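Methyltransferase (PDB 2P7I) is probably an S-adenosylmethionine-dependent methyltransferase of the type 12 family, with a substrate that is not known. Local coordinates at residues F32-R35 against A36-F40. Numbering follows the deposited sequence.
Sequences FMVR and AFTPF
The ring of Phe37 carries the carbonyl oxygen of Met33 over one face, 3.1 Å above the ring plane and displaced toward the rim; the closest ring atom is CG, with Phe37 CG to Met33 O at 3.1 Å. CG sits beside its own backbone N (chi1 -66°), which turns the ring back along the helix over that carbonyl. Phe37 CZ lies 4.5 Å from Met33 CB, a loose apolar approach. The ring of Phe32 has Arg35 NH1 in plane at its edge in the conformer described, where that guanidinium forms a salt bridge with Asp224 on helix 220-230; Arg35 has a second conformer, so this placing is tentative.

Met33 O also accepts the backbone N of Phe37 at 3.0 Å, one residue on from the bond between Ala36 N and Phe32 O. After these the ladder frays. Val34 O takes the hydroxyl of Thr38, OG1 to O 2.7 Å, from above its carbonyl plane, 41° out of it, and adds only weak bonds from the N atoms of Phe37 and Thr38. With chi1 -68° Thr38 OG1 folds back beside its own N, where it can meet that oxygen. Pro39 has no N-H to offer; its CD instead lies 3.4 Å from Arg35 O.

Phe37 also meets Phe138 and Phe241 of the sheet, whereas Ala36 O and Pro39 O bond to Tyr195 and Arg136 of the second subunit. The arrangement is the C-terminal end of an alpha-helix, a threonine hydroxyl returning to the carbonyl four residues back and a proline following, in a helix packed on the central sheet of a Rossmann-like methyltransferase fold.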
loop_
_atom_site.group_PDB
_atom_site.type_symbol
_atom_site.label_atom_id
_atom_site.label_comp_id
_atom_site.label_asym_id
_atom_site.label_seq_id
_atom_site.Cartn_x
_atom_site.Cartn_y
_atom_site.Cartn_z
ATOM N N PHE B 32 8.961 20.346 -5.559
ATOM C CA PHE B 32 9.018 18.890 -5.645
ATOM C C PHE B 32 8.566 18.409 -7.009
ATOM O O PHE B 32 9.078 17.415 -7.495
ATOM C CB PHE B 32 8.205 18.233 -4.524
ATOM C CG PHE B 32 8.881 18.280 -3.186
ATOM C CD1 PHE B 32 10.207 17.887 -3.047
ATOM C CD2 PHE B 32 8.204 18.701 -2.067
ATOM C CE1 PHE B 32 10.848 17.916 -1.826
ATOM C CE2 PHE B 32 8.864 18.740 -0.821
ATOM C CZ PHE B 32 10.185 18.345 -0.719
HETATM N N MSE B 33 7.638 19.117 -7.633
HETATM C CA MSE B 33 7.228 18.753 -8.986
HETATM C C MSE B 33 8.418 18.897 -9.954
HETATM O O MSE B 33 8.674 18.014 -10.777
HETATM C CB MSE B 33 6.067 19.646 -9.435
HETATM C CG MSE B 33 4.712 19.189 -8.939
HETATM SE SE MSE B 33 3.391 20.532 -9.392
HETATM C CE MSE B 33 1.986 19.720 -8.493
ATOM N N VAL B 34 9.146 20.011 -9.871
ATOM C CA VAL B 34 10.340 20.216 -10.683
ATOM C C VAL B 34 11.386 19.133 -10.376
ATOM O O VAL B 34 11.962 18.575 -11.293
ATOM C CB VAL B 34 10.904 21.655 -10.529
ATOM C CG1 VAL B 34 12.227 21.807 -11.278
ATOM C CG2 VAL B 34 9.893 22.650 -11.062
ATOM N N ARG B 35 11.614 18.816 -9.105
ATOM C CA ARG B 35 12.478 17.671 -8.738
ATOM C C ARG B 35 12.023 16.376 -9.446
ATOM O O ARG B 35 12.828 15.662 -10.013
ATOM C CB ARG B 35 12.543 17.455 -7.203
ATOM C CG ARG B 35 13.861 17.889 -6.517
ATOM C CD ARG B 35 13.880 17.576 -4.965
ATOM N NE ARG B 35 14.466 16.274 -4.544
ATOM C CZ ARG B 35 14.578 15.870 -3.262
ATOM N NH1 ARG B 35 14.118 16.632 -2.277
ATOM N NH2 ARG B 35 15.120 14.690 -2.941
ATOM N N ALA B 36 10.735 16.072 -9.363
ATOM C CA ALA B 36 10.158 14.855 -9.933
ATOM C C ALA B 36 10.374 14.778 -11.447
ATOM O O ALA B 36 10.594 13.709 -12.005
ATOM C CB ALA B 36 8.668 14.806 -9.601
ATOM N N PHE B 37 10.280 15.921 -12.102
ATOM C CA PHE B 37 10.400 15.985 -13.569
ATOM C C PHE B 37 11.844 15.890 -14.068
ATOM O O PHE B 37 12.101 15.404 -15.165
ATOM C CB PHE B 37 9.871 17.326 -14.071
ATOM C CG PHE B 37 8.390 17.559 -13.877
ATOM C CD1 PHE B 37 7.531 16.580 -13.403
ATOM C CD2 PHE B 37 7.848 18.802 -14.226
ATOM C CE1 PHE B 37 6.173 16.821 -13.258
ATOM C CE2 PHE B 37 6.471 19.061 -14.102
ATOM C CZ PHE B 37 5.640 18.085 -13.597
ATOM N N THR B 38 12.773 16.399 -13.267
ATOM C CA THR B 38 14.144 16.663 -13.722
ATOM C C THR B 38 14.846 15.482 -14.400
ATOM O O THR B 38 15.418 15.656 -15.463
ATOM C CB THR B 38 14.992 17.256 -12.596
ATOM O OG1 THR B 38 14.500 18.574 -12.310
ATOM C CG2 THR B 38 16.456 17.375 -13.022
ATOM N N PRO B 39 14.779 14.274 -13.822
ATOM C CA PRO B 39 15.454 13.154 -14.455
ATOM C C PRO B 39 14.913 12.768 -15.844
ATOM O O PRO B 39 15.589 12.059 -16.596
ATOM C CB PRO B 39 15.224 11.992 -13.485
ATOM C CG PRO B 39 14.691 12.578 -12.264
ATOM C CD PRO B 39 14.106 13.892 -12.574
ATOM N N PHE B 40 13.699 13.202 -16.156
ATOM C CA PHE B 40 13.036 12.831 -17.396
ATOM C C PHE B 40 13.084 13.878 -18.492
ATOM O O PHE B 40 12.718 13.570 -19.638
ATOM C CB PHE B 40 11.555 12.534 -17.132
ATOM C CG PHE B 40 11.316 11.443 -16.131
ATOM C CD1 PHE B 40 11.736 10.155 -16.410
ATOM C CD2 PHE B 40 10.642 11.691 -14.928
ATOM C CE1 PHE B 40 11.494 9.114 -15.521
ATOM C CE2 PHE B 40 10.399 10.672 -14.036
ATOM C CZ PHE B 40 10.820 9.381 -14.326
#